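Local coordinates for immune protein (Enterobacter cloacae, PDB 6D7Y), which probably acts as the immunity protein that binds the toxic C-terminal tip of a CdiA contact-dependent growth inhibition toxin and so protects the cell that makes it, at residues 21-24 against 25-29; 120-123 against 124-128; 14-17 against 18-21; 109-112 against 113-117; 145-148 against 149-152. One frame throughout, in Å; residues are numbered along the deposited sequence.

Contact 1 (21-24 against 25-29)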
loop_
_atom_site.group_PDB
_atom_site.type_symbol
_atom_site.label_atom_id
_atom_site.label_comp_id
_atom_site.label_asym_id
_atom_site.label_seq_id
_atom_site.Cartn_x
_atom_site.Cartn_y
_atom_site.Cartn_z
ATOM N N LEU B 21 -0.618 0.139 9.129
ATOM C CA LEU B 21 -0.195 -1.198 8.704
ATOM C C LEU B 21 -1.083 -2.285 9.299
ATOM O O LEU B 21 -1.436 -3.219 8.592
ATOM C CB LEU B 21 1.295 -1.434 8.971
ATOM C CG LEU B 21 2.249 -0.561 8.121
ATOM C CD1 LEU B 21 3.672 -0.655 8.650
ATOM C CD2 LEU B 21 2.201 -0.891 6.630
ATOM N N LYS B 22 -1.469 -2.151 10.576
ATOM C CA LYS B 22 -2.370 -3.126 11.225
ATOM C C LYS B 22 -3.738 -3.093 10.560
ATOM O O LYS B 22 -4.370 -4.121 10.392
ATOM C CB LYS B 22 -2.515 -2.855 12.736
ATOM C CG LYS B 22 -1.254 -3.065 13.567
ATOM C CD LYS B 22 -0.718 -4.491 13.519
ATOM C CE LYS B 22 -1.678 -5.520 14.103
ATOM N NZ LYS B 22 -1.110 -6.897 13.967
ATOM N N GLU B 23 -4.184 -1.895 10.200
ATOM C CA GLU B 23 -5.454 -1.687 9.498
ATOM C C GLU B 23 -5.450 -2.442 8.157
ATOM O O GLU B 23 -6.386 -3.187 7.845
ATOM C CB GLU B 23 -5.675 -0.171 9.311
ATOM C CG GLU B 23 -6.693 0.253 8.262
ATOM C CD GLU B 23 -8.078 -0.309 8.495
ATOM O OE1 GLU B 23 -8.410 -0.632 9.655
ATOM O OE2 GLU B 23 -8.852 -0.401 7.513
ATOM N N ILE B 24 -4.383 -2.251 7.376
ATOM C CA ILE B 24 -4.226 -2.948 6.102
ATOM C C ILE B 24 -4.064 -4.461 6.347
ATOM O O ILE B 24 -4.700 -5.255 5.668
ATOM C CB ILE B 24 -3.011 -2.422 5.314
ATOM C CG1 ILE B 24 -3.168 -0.922 5.008
ATOM C CG2 ILE B 24 -2.842 -3.187 4.001
ATOM C CD1 ILE B 24 -1.940 -0.318 4.356
ATOM N N GLU B 25 -3.223 -4.847 7.311
ATOM C CA GLU B 25 -2.996 -6.282 7.609
ATOM C C GLU B 25 -4.283 -7.039 7.978
ATOM O O GLU B 25 -4.428 -8.230 7.663
ATOM C CB GLU B 25 -1.981 -6.477 8.750
ATOM C CG GLU B 25 -1.678 -7.961 9.067
ATOM C CD GLU B 25 -0.799 -8.185 10.289
ATOM O OE1 GLU B 25 -0.427 -9.355 10.535
ATOM O OE2 GLU B 25 -0.499 -7.214 11.013
ATOM N N SER B 26 -5.198 -6.358 8.659
ATOM C CA SER B 26 -6.460 -6.993 9.091
ATOM C C SER B 26 -7.431 -7.354 7.959
ATOM O O SER B 26 -8.355 -8.150 8.165
ATOM C CB SER B 26 -7.184 -6.107 10.111
ATOM O OG SER B 26 -7.501 -4.863 9.535
ATOM N N LYS B 27 -7.236 -6.767 6.782
ATOM C CA LYS B 27 -8.109 -7.050 5.642
ATOM C C LYS B 27 -7.579 -8.232 4.808
ATOM O O LYS B 27 -8.205 -8.633 3.821
ATOM C CB LYS B 27 -8.319 -5.775 4.810
ATOM C CG LYS B 27 -8.795 -4.607 5.683
ATOM C CD LYS B 27 -9.090 -3.319 4.914
ATOM C CE LYS B 27 -10.463 -3.315 4.253
ATOM N NZ LYS B 27 -10.665 -4.414 3.285
ATOM N N SER B 28 -6.435 -8.795 5.213
ATOM C CA SER B 28 -5.864 -9.961 4.532
ATOM C C SER B 28 -5.953 -11.242 5.341
ATOM O O SER B 28 -6.104 -11.216 6.568
ATOM C CB SER B 28 -4.405 -9.720 4.238
ATOM O OG SER B 28 -3.632 -9.663 5.429
ATOM N N ASP B 29 -5.812 -12.367 4.641
ATOM C CA ASP B 29 -5.839 -13.682 5.283
ATOM C C ASP B 29 -4.511 -13.965 5.969
ATOM O O ASP B 29 -4.493 -14.484 7.080
ATOM C CB ASP B 29 -6.164 -14.782 4.282
ATOM C CG ASP B 29 -7.590 -14.715 3.775
ATOM O OD1 ASP B 29 -8.395 -13.938 4.315
ATOM O OD2 ASP B 29 -7.912 -15.471 2.835
#

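Contact 2 (120-123 against 124-128)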
loop_
_atom_site.group_PDB
_atom_site.type_symbol
_atom_site.label_atom_id
_atom_site.label_comp_id
_atom_site.label_asym_id
_atom_site.label_seq_id
_atom_site.Cartn_x
_atom_site.Cartn_y
_atom_site.Cartn_z
ATOM N N ASN B 120 -10.268 6.836 0.899
ATOM C CA ASN B 120 -10.899 8.111 1.269
ATOM C C ASN B 120 -11.543 7.975 2.649
ATOM O O ASN B 120 -11.487 8.890 3.468
ATOM C CB ASN B 120 -11.973 8.501 0.264
ATOM C CG ASN B 120 -12.565 9.860 0.559
ATOM O OD1 ASN B 120 -11.855 10.862 0.604
ATOM N ND2 ASN B 120 -13.870 9.904 0.731
ATOM N N GLY B 121 -12.148 6.816 2.884
ATOM C CA GLY B 121 -12.802 6.523 4.143
ATOM C C GLY B 121 -11.892 6.524 5.356
ATOM O O GLY B 121 -12.352 6.806 6.448
ATOM N N ILE B 122 -10.610 6.198 5.171
ATOM C CA ILE B 122 -9.644 6.179 6.282
ATOM C C ILE B 122 -8.621 7.330 6.250
ATOM O O ILE B 122 -7.708 7.374 7.088
ATOM C CB ILE B 122 -8.902 4.812 6.381
ATOM C CG1 ILE B 122 -7.936 4.578 5.207
ATOM C CG2 ILE B 122 -9.918 3.676 6.476
ATOM C CD1 ILE B 122 -7.100 3.329 5.347
ATOM N N SER B 123 -8.776 8.255 5.304
ATOM C CA SER B 123 -7.846 9.384 5.185
ATOM C C SER B 123 -7.851 10.271 6.433
ATOM O O SER B 123 -6.795 10.709 6.890
ATOM C CB SER B 123 -8.158 10.201 3.932
ATOM O OG SER B 123 -9.506 10.624 3.917
ATOM N N ALA B 124 -9.036 10.501 6.989
ATOM C CA ALA B 124 -9.189 11.329 8.198
ATOM C C ALA B 124 -8.643 10.701 9.482
ATOM O O ALA B 124 -8.416 11.407 10.451
ATOM C CB ALA B 124 -10.657 11.688 8.389
ATOM N N ASP B 125 -8.410 9.388 9.482
ATOM C CA ASP B 125 -7.935 8.709 10.684
ATOM C C ASP B 125 -6.436 8.481 10.705
ATOM O O ASP B 125 -5.837 8.454 11.781
ATOM C CB ASP B 125 -8.647 7.365 10.857
ATOM C CG ASP B 125 -10.138 7.475 10.656
ATOM O OD1 ASP B 125 -10.543 7.759 9.501
ATOM O OD2 ASP B 125 -10.896 7.249 11.622
ATOM N N PHE B 126 -5.824 8.321 9.535
ATOM C CA PHE B 126 -4.383 8.047 9.491
ATOM C C PHE B 126 -3.515 9.185 8.973
ATOM O O PHE B 126 -2.280 9.103 9.051
ATOM C CB PHE B 126 -4.119 6.745 8.757
ATOM C CG PHE B 126 -4.790 5.569 9.400
ATOM C CD1 PHE B 126 -4.219 4.949 10.507
ATOM C CD2 PHE B 126 -6.004 5.098 8.926
ATOM C CE1 PHE B 126 -4.841 3.873 11.109
ATOM C CE2 PHE B 126 -6.632 4.020 9.533
ATOM C CZ PHE B 126 -6.047 3.406 10.620
ATOM N N GLY B 127 -4.153 10.228 8.453
ATOM C CA GLY B 127 -3.446 11.414 7.999
ATOM C C GLY B 127 -2.309 11.264 7.004
ATOM O O GLY B 127 -1.172 11.643 7.296
ATOM N N PHE B 128 -2.611 10.688 5.847
ATOM C CA PHE B 128 -1.630 10.603 4.761
ATOM C C PHE B 128 -1.895 11.782 3.821
ATOM O O PHE B 128 -3.046 12.185 3.651
ATOM C CB PHE B 128 -1.649 9.231 4.072
ATOM C CG PHE B 128 -3.013 8.611 3.947
ATOM C CD1 PHE B 128 -3.875 8.958 2.902
ATOM C CD2 PHE B 128 -3.423 7.632 4.853
ATOM C CE1 PHE B 128 -5.121 8.350 2.777
ATOM C CE2 PHE B 128 -4.668 7.036 4.744
ATOM C CZ PHE B 128 -5.516 7.384 3.699
#

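Contact 3 (14-17 against 18-21)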
loop_
_atom_site.group_PDB
_atom_site.type_symbol
_atom_site.label_atom_id
_atom_site.label_comp_id
_atom_site.label_asym_id
_atom_site.label_seq_id
_atom_site.Cartn_x
_atom_site.Cartn_y
_atom_site.Cartn_z
ATOM N N THR B 14 4.038 9.430 10.256
ATOM C CA THR B 14 4.900 8.391 10.867
ATOM C C THR B 14 4.480 7.927 12.255
ATOM O O THR B 14 4.845 6.828 12.654
ATOM C CB THR B 14 6.402 8.764 10.861
ATOM O OG1 THR B 14 6.636 9.898 11.703
ATOM C CG2 THR B 14 6.883 9.048 9.421
ATOM N N SER B 15 3.722 8.760 12.977
ATOM C CA SER B 15 3.196 8.384 14.299
ATOM C C SER B 15 2.008 7.413 14.178
ATOM O O SER B 15 1.669 6.743 15.148
ATOM C CB SER B 15 2.742 9.615 15.098
ATOM O OG SER B 15 3.830 10.464 15.417
ATOM N N ARG B 16 1.381 7.364 12.996
ATOM C CA ARG B 16 0.210 6.512 12.731
ATOM C C ARG B 16 0.552 5.302 11.854
ATOM O O ARG B 16 -0.309 4.458 11.614
ATOM C CB ARG B 16 -0.865 7.313 11.981
ATOM C CG ARG B 16 -1.257 8.655 12.594
ATOM C CD ARG B 16 -2.091 8.574 13.861
ATOM N NE ARG B 16 -3.452 8.074 13.615
ATOM C CZ ARG B 16 -3.920 6.864 13.935
ATOM N NH1 ARG B 16 -5.180 6.559 13.641
ATOM N NH2 ARG B 16 -3.170 5.961 14.570
ATOM N N LEU B 17 1.790 5.244 11.360
ATOM C CA LEU B 17 2.248 4.154 10.480
ATOM C C LEU B 17 1.913 2.737 10.961
ATOM O O LEU B 17 1.301 1.969 10.232
ATOM C CB LEU B 17 3.753 4.288 10.239
ATOM C CG LEU B 17 4.434 3.246 9.349
ATOM C CD1 LEU B 17 3.723 3.110 8.011
ATOM C CD2 LEU B 17 5.896 3.628 9.172
ATOM N N PHE B 18 2.340 2.375 12.163
ATOM C CA PHE B 18 2.019 1.043 12.701
ATOM C C PHE B 18 0.522 0.724 12.621
ATOM O O PHE B 18 0.129 -0.351 12.196
ATOM C CB PHE B 18 2.472 0.907 14.160
ATOM C CG PHE B 18 1.952 -0.344 14.835
ATOM C CD1 PHE B 18 2.582 -1.573 14.645
ATOM C CD2 PHE B 18 0.819 -0.296 15.634
ATOM C CE1 PHE B 18 2.094 -2.725 15.256
ATOM C CE2 PHE B 18 0.325 -1.442 16.241
ATOM C CZ PHE B 18 0.967 -2.659 16.059
ATOM N N PHE B 19 -0.312 1.672 13.030
ATOM C CA PHE B 19 -1.761 1.459 13.039
ATOM C C PHE B 19 -2.347 1.376 11.628
ATOM O O PHE B 19 -3.314 0.643 11.388
ATOM C CB PHE B 19 -2.406 2.505 13.952
ATOM C CG PHE B 19 -1.839 2.468 15.353
ATOM C CD1 PHE B 19 -2.251 1.488 16.254
ATOM C CD2 PHE B 19 -0.843 3.368 15.752
ATOM C CE1 PHE B 19 -1.701 1.416 17.524
ATOM C CE2 PHE B 19 -0.298 3.308 17.029
ATOM C CZ PHE B 19 -0.725 2.326 17.917
ATOM N N LEU B 20 -1.748 2.108 10.691
ATOM C CA LEU B 20 -2.165 2.011 9.296
ATOM C C LEU B 20 -1.830 0.594 8.824
ATOM O O LEU B 20 -2.663 -0.081 8.238
ATOM C CB LEU B 20 -1.435 3.030 8.419
ATOM C CG LEU B 20 -1.700 2.960 6.905
ATOM C CD1 LEU B 20 -3.167 3.159 6.585
ATOM C CD2 LEU B 20 -0.863 3.999 6.183
ATOM N N LEU B 21 -0.618 0.139 9.129
ATOM C CA LEU B 21 -0.195 -1.198 8.704
ATOM C C LEU B 21 -1.083 -2.285 9.299
ATOM O O LEU B 21 -1.436 -3.219 8.592
ATOM C CB LEU B 21 1.295 -1.434 8.971
ATOM C CG LEU B 21 2.249 -0.561 8.121
ATOM C CD1 LEU B 21 3.672 -0.655 8.650
ATOM C CD2 LEU B 21 2.201 -0.891 6.630
HETATM O O HOH W 1 3.819 4.362 13.795
#

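Contact 4 (109-112 against 113-117)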
loop_
_atom_site.group_PDB
_atom_site.type_symbol
_atom_site.label_atom_id
_atom_site.label_comp_id
_atom_site.label_asym_id
_atom_site.label_seq_id
_atom_site.Cartn_x
_atom_site.Cartn_y
_atom_site.Cartn_z
ATOM N N GLY B 109 -10.178 -1.403 -13.155
ATOM C CA GLY B 109 -10.948 -0.183 -12.900
ATOM C C GLY B 109 -11.960 -0.334 -11.794
ATOM O O GLY B 109 -12.190 0.592 -11.022
ATOM N N LYS B 110 -12.577 -1.510 -11.704
ATOM C CA LYS B 110 -13.573 -1.778 -10.653
ATOM C C LYS B 110 -12.902 -1.838 -9.290
ATOM O O LYS B 110 -13.392 -1.232 -8.325
ATOM C CB LYS B 110 -14.347 -3.057 -10.975
ATOM C CG LYS B 110 -15.182 -2.917 -12.235
ATOM C CD LYS B 110 -15.889 -4.217 -12.603
ATOM C CE LYS B 110 -16.797 -4.030 -13.811
ATOM N NZ LYS B 110 -17.360 -5.334 -14.255
ATOM N N VAL B 111 -11.751 -2.514 -9.235
ATOM C CA VAL B 111 -10.941 -2.632 -8.013
ATOM C C VAL B 111 -10.435 -1.253 -7.588
ATOM O O VAL B 111 -10.446 -0.898 -6.397
ATOM C CB VAL B 111 -9.747 -3.591 -8.246
ATOM C CG1 VAL B 111 -8.774 -3.575 -7.072
ATOM C CG2 VAL B 111 -10.260 -4.997 -8.500
HETATM N N MSE B 112 -10.026 -0.455 -8.566
HETATM C CA MSE B 112 -9.538 0.890 -8.279
HETATM C C MSE B 112 -10.577 1.757 -7.605
HETATM O O MSE B 112 -10.257 2.490 -6.658
HETATM C CB MSE B 112 -9.050 1.545 -9.573
HETATM C CG MSE B 112 -7.776 0.873 -10.054
HETATM SE SE MSE B 112 -6.295 1.513 -8.926
HETATM C CE MSE B 112 -4.864 0.429 -9.662
ATOM N N LEU B 113 -11.815 1.722 -8.098
ATOM C CA LEU B 113 -12.889 2.517 -7.499
ATOM C C LEU B 113 -13.187 2.065 -6.075
ATOM O O LEU B 113 -13.507 2.891 -5.215
ATOM C CB LEU B 113 -14.146 2.557 -8.369
ATOM C CG LEU B 113 -14.074 3.396 -9.654
ATOM C CD1 LEU B 113 -15.398 3.323 -10.390
ATOM C CD2 LEU B 113 -13.744 4.857 -9.362
ATOM N N GLU B 114 -13.055 0.771 -5.810
ATOM C CA GLU B 114 -13.239 0.264 -4.455
ATOM C C GLU B 114 -12.092 0.747 -3.570
ATOM O O GLU B 114 -12.326 1.131 -2.425
ATOM C CB GLU B 114 -13.381 -1.261 -4.433
ATOM C CG GLU B 114 -14.658 -1.774 -5.087
ATOM C CD GLU B 114 -15.957 -1.371 -4.380
ATOM O OE1 GLU B 114 -17.031 -1.790 -4.867
ATOM O OE2 GLU B 114 -15.946 -0.650 -3.350
ATOM N N PHE B 115 -10.860 0.755 -4.095
ATOM C CA PHE B 115 -9.733 1.287 -3.318
ATOM C C PHE B 115 -9.925 2.761 -3.017
ATOM O O PHE B 115 -9.639 3.212 -1.901
ATOM C CB PHE B 115 -8.386 1.102 -4.023
ATOM C CG PHE B 115 -7.673 -0.164 -3.661
ATOM C CD1 PHE B 115 -7.079 -0.286 -2.410
ATOM C CD2 PHE B 115 -7.533 -1.191 -4.569
ATOM C CE1 PHE B 115 -6.391 -1.432 -2.052
ATOM C CE2 PHE B 115 -6.832 -2.338 -4.225
ATOM C CZ PHE B 115 -6.260 -2.458 -2.963
ATOM N N GLN B 116 -10.388 3.520 -4.018
ATOM C CA GLN B 116 -10.625 4.965 -3.821
ATOM C C GLN B 116 -11.571 5.205 -2.634
ATOM O O GLN B 116 -11.329 6.080 -1.788
ATOM C CB GLN B 116 -11.191 5.639 -5.093
ATOM C CG GLN B 116 -11.291 7.170 -4.952
ATOM C CD GLN B 116 -11.931 7.879 -6.139
ATOM O OE1 GLN B 116 -12.844 7.350 -6.774
ATOM N NE2 GLN B 116 -11.472 9.118 -6.424
ATOM N N LYS B 117 -12.660 4.444 -2.590
ATOM C CA LYS B 117 -13.637 4.561 -1.499
ATOM C C LYS B 117 -13.027 4.206 -0.146
ATOM O O LYS B 117 -13.197 4.940 0.840
ATOM C CB LYS B 117 -14.832 3.641 -1.744
ATOM C CG LYS B 117 -15.675 3.976 -2.958
ATOM C CD LYS B 117 -16.744 2.906 -3.147
ATOM C CE LYS B 117 -17.593 3.154 -4.381
ATOM N NZ LYS B 117 -18.323 4.444 -4.271
#

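Contact 5 (145-148 against 149-152)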
loop_
_atom_site.group_PDB
_atom_site.type_symbol
_atom_site.label_atom_id
_atom_site.label_comp_id
_atom_site.label_asym_id
_atom_site.label_seq_id
_atom_site.Cartn_x
_atom_site.Cartn_y
_atom_site.Cartn_z
ATOM N N PHE B 145 -6.108 5.903 -12.259
ATOM C CA PHE B 145 -7.570 5.691 -12.200
ATOM C C PHE B 145 -8.158 6.711 -11.227
ATOM O O PHE B 145 -9.341 7.081 -11.337
ATOM C CB PHE B 145 -7.945 4.293 -11.762
ATOM C CG PHE B 145 -7.739 3.256 -12.818
ATOM C CD1 PHE B 145 -6.490 2.664 -13.002
ATOM C CD2 PHE B 145 -8.787 2.863 -13.625
ATOM C CE1 PHE B 145 -6.294 1.698 -13.978
ATOM C CE2 PHE B 145 -8.598 1.881 -14.603
ATOM C CZ PHE B 145 -7.365 1.301 -14.769
ATOM N N PHE B 146 -7.369 7.127 -10.251
ATOM C CA PHE B 146 -7.836 8.161 -9.322
ATOM C C PHE B 146 -6.703 8.839 -8.556
ATOM O O PHE B 146 -5.627 8.295 -8.401
ATOM C CB PHE B 146 -8.853 7.567 -8.291
ATOM C CG PHE B 146 -8.242 6.599 -7.328
ATOM C CD1 PHE B 146 -8.155 5.245 -7.643
ATOM C CD2 PHE B 146 -7.705 7.038 -6.124
ATOM C CE1 PHE B 146 -7.579 4.346 -6.752
ATOM C CE2 PHE B 146 -7.119 6.147 -5.238
ATOM C CZ PHE B 146 -7.047 4.794 -5.555
ATOM N N THR B 147 -6.976 10.062 -8.073
ATOM C CA THR B 147 -6.049 10.767 -7.224
ATOM C C THR B 147 -6.955 11.412 -6.179
ATOM O O THR B 147 -7.844 12.185 -6.529
ATOM C CB THR B 147 -5.252 11.872 -7.923
ATOM O OG1 THR B 147 -4.501 11.318 -8.989
ATOM C CG2 THR B 147 -4.294 12.540 -6.916
ATOM N N ASN B 148 -6.742 11.064 -4.916
ATOM C CA ASN B 148 -7.573 11.553 -3.811
ATOM C C ASN B 148 -9.058 11.334 -4.121
ATOM O O ASN B 148 -9.437 10.223 -4.475
ATOM C CB ASN B 148 -7.234 13.011 -3.494
ATOM C CG ASN B 148 -5.820 13.164 -3.011
ATOM O OD1 ASN B 148 -5.291 12.272 -2.348
ATOM N ND2 ASN B 148 -5.203 14.306 -3.301
ATOM N N ASN B 149 -9.862 12.395 -4.073
ATOM C CA ASN B 149 -11.291 12.287 -4.341
ATOM C C ASN B 149 -11.664 12.599 -5.800
ATOM O O ASN B 149 -12.824 12.871 -6.085
ATOM C CB ASN B 149 -12.066 13.200 -3.377
ATOM C CG ASN B 149 -11.666 14.695 -3.485
ATOM O OD1 ASN B 149 -10.636 15.055 -4.085
ATOM N ND2 ASN B 149 -12.474 15.562 -2.870
ATOM N N ARG B 150 -10.678 12.574 -6.701
ATOM C CA ARG B 150 -10.873 12.867 -8.111
ATOM C C ARG B 150 -10.724 11.618 -8.956
ATOM O O ARG B 150 -9.931 10.742 -8.636
ATOM C CB ARG B 150 -9.832 13.875 -8.570
ATOM C CG ARG B 150 -9.967 15.182 -7.866
ATOM C CD ARG B 150 -8.947 16.181 -8.338
ATOM N NE ARG B 150 -7.621 16.078 -7.738
ATOM C CZ ARG B 150 -6.522 15.609 -8.310
ATOM N NH1 ARG B 150 -5.393 15.664 -7.628
ATOM N NH2 ARG B 150 -6.518 15.104 -9.547
ATOM N N LEU B 151 -11.420 11.584 -10.085
ATOM C CA LEU B 151 -11.375 10.417 -10.976
ATOM C C LEU B 151 -10.552 10.593 -12.216
ATOM O O LEU B 151 -10.255 11.724 -12.646
ATOM C CB LEU B 151 -12.788 10.047 -11.428
ATOM C CG LEU B 151 -13.784 9.587 -10.374
ATOM C CD1 LEU B 151 -15.142 9.396 -11.030
ATOM C CD2 LEU B 151 -13.327 8.310 -9.700
ATOM N N GLY B 152 -10.172 9.446 -12.790
ATOM C CA GLY B 152 -9.461 9.412 -14.056
ATOM C C GLY B 152 -7.999 9.681 -13.890
ATOM O O GLY B 152 -7.511 9.747 -12.747
HETATM O O HOH W 2 -5.834 11.307 -11.256
HETATM O O HOH W 3 -6.507 16.356 -5.245
#

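Contact 1 (21-24 against 25-29)
Leu21 to Glu25 is the last turn of helix 17-25, and a type I beta turn from Glu25 to Ser28 leads the chain off toward strand 30-36. Leu21 O takes the N-H of Glu25 in a regular helical bond. Lys22 O does the same for Ser26 N. The Lys22 chain, bent at chi2 and chi3, runs alongside that of Glu25, and its NZ lies 3.0 Å from Glu25 OE2. In this salt bridge NZ meets OE2 from above the carboxylate plane, 43° out of it. Glu23 gives its carbonyl oxygen to the hydroxyl of Ser26, with Ser26 OG 2.6 Å from Glu23 O. Ser26 OG stands between its own N and carbonyl carbon (chi1 61°), which turns it back toward the helix end. The Glu23 carboxylate passes near Lys27 CD, but OE2 bonds to Tyr118 of helix 105-126. Lys27 NZ in turn goes to Val74 O. Ile24 points its side chain into the core, onto Met69, Phe72 and Val96. Ile24 O accepts Lys27 N at 3.2 Å, a step of three residues instead of four. Beyond it, Glu25 O receives both Ser28 N and Ser28 OG on the same face of its plane, with OG at 2.8 Å.

Contact 2 (120-123 against 124-128)
Ser123, Ile122 and Phe128 carry most of this contact, where helix 105-126 ends and the chain folds back under its own last turn. The Phe128 ring reaches the backbone of Ser123, with Phe128 CZ 3.4 Å from Ser123 CA and CE1 3.7 Å from Ser123 CB. Gly127, with positive phi, is the first residue to leave the helix, and Phe128 after it turns back. Ile122 CG1 lies 4.0 Å from Phe128 CZ, and the two side chains cross at about a right angle. Ile122 also meets Phe126: its CB is 3.9 Å from Phe126 CD2, at the edge of the ring and in its plane. The carbonyl oxygen of Ile122 also lies by this edge. It accepts two N-H groups, Phe126 N almost in line with the C=O and Asp125 N from above the carbonyl plane. Gly127 N bonds to Ser123 O at 3.1 Å. Leu20 of helix 17-25 packs on both Ile122 and Phe126, and Phe9 meets Phe128 edge-to-face. Ile122 O and Ser123 O are thus satisfied by the last amides of this end, while Asp125 O is taken by Arg16 NH1; the two aromatic rings bring apolar surface to it.

Contact 3 (14-17 against 18-21)
Arg16 O accepts Leu20 N at 2.9 Å, and Leu17 O accepts Leu21 N at the same distance. A water adds a third polar link. It donates to Thr14 O and accepts the N-H of Phe18, whose N lies 3.0 Å away. The water thus bridges the loop and a first-turn amide of the helix. The Arg16 side chain, bent at chi2 and chi3, reaches forward to Phe19. Arg16 NH2 comes to 3.6 Å from Phe19 CB, and Phe19 CD2 lies in the guanidinium plane at its edge. The guanidinium and the ring are turned 43° apart. The other terminal nitrogen, NH1, is held from outside by the end of helix 105-126.

The chain runs here from the loop after strand 3-10 into the first turn of helix 17-25. The apolar side of the turn faces the interior. Leu17 and Leu21 lie side by side and point the same way, and their CD1 atoms are 3.8 Å apart. Leu17 has CG anti to the backbone N (chi1 180°), which brings CD1 to the Leu21 branch. Both leucines rest on Ile53 of helix 50-58. Leu20 packs on Val96 of strand 93-102 and on Val12. On the outer side the edge of the Phe18 ring meets a face of Phe19. Phe18 CD2 stands 3.5 Å above the Phe19 ring, over its centre. Ser15 O lies near the plane of the same ring, at its edge, 4.3 Å from Phe19 CD2.

Contact 4 (109-112 against 113-117)
Helix 105-126 lies across the antiparallel sheet, and residues 109 to 117 form a little over two of its turns. Four successive i to i+4 bonds hold the backbone. Leu113 N binds Gly109 O and Glu114 N binds Lys110 O, each at 3.2 Å. The next two are shorter: Phe115 N is 2.9 Å from Val111 O, and Gln116 N is 2.8 Å from the O of selenomethionine Met112.

Buried side chains line the sheet side of the helix. Met112 packs on Phe5, Val7 and Phe100, and also on Phe145 and Phe146. Across this contact its CB meets little more than the next amide. Val111 touches Phe100 and Met102, while Phe115 reaches Phe72, Val74, Leu98 and Val7. Three strands therefore meet the Phe115 side chain. On the more exposed side, Leu113 CG rests 3.6 Å from Gly109 O. Glu114 CG lies 3.5 Å from Lys110 O, and the Glu114 chain then bends away toward Val74 and Lys75. Gln116 extends from the helix, and its NE2 bonds to Asn148 O in the hairpin of strands 144-147 and 150-151.

Val111 and Phe115, one turn apart, lie side by side and point the same way. Val111 CG1 is anti to the backbone N (chi1 172°), the branch turned toward the ring, and it sits 3.7 Å from Phe115 CE2.

Contact 5 (145-148 against 149-152)
Thr147 and Arg150 bond to each other twice through the backbone, which makes this the tight end of the contact. Arg150 N lies 2.9 Å from Thr147 O, and Thr147 N lies 3.1 Å from Arg150 O. The two strands form a beta hairpin closed by a type II' turn from Thr147 to Arg150, with Asn148 and Asn149 at its corners. Asn148 takes a positive phi of 51° at the first corner. Its OD1 bonds to Phe131 N, so the turn is tied to strand 130-135. Phe146 and Leu151 form the next, non-hydrogen-bonded pair, and both turn to helix 105-126. Phe146 CB lies 3.4 Å from Arg150 O. Past them Gly152 N reaches Phe145 O from above the carbonyl plane.

The other face is looser and wet. Arg150 bends at chi3 (-82°) and lays its guanidinium beside Thr147, with Thr147 CB over one face and Arg150 NH1 3.4 Å from Thr147 CG2. One water accepts from Arg150 NE and Asn148 ND2, and it sits at the guanidinium edge. Another joins Thr147 OG1, 2.6 Å away, to Gly152 O. Thr147 OG1 also bonds to Arg144 NH2.

Contacts 1 and 3 are the two ends of helix 17-25 and share Leu21. Contacts 4 and 2 follow each other along helix 105-126. Contact 5 is the hairpin at one edge of the sheet. Contact 2 lies mostly at the surface, while the other four are partly buried. The two helices meet where Phe126 of contact 2 packs on Glu23 of contact 1 and on Phe19 of contact 3, and Arg16 of contact 3 bonds to Asp125 O of contact 2. Contact 4 reaches contact 5 through Gln116. The salt bridge of contact 1 and the waters of contacts 3 and 5 lie on more exposed sides, while contact 4 turns Val111 and Phe115 into the core.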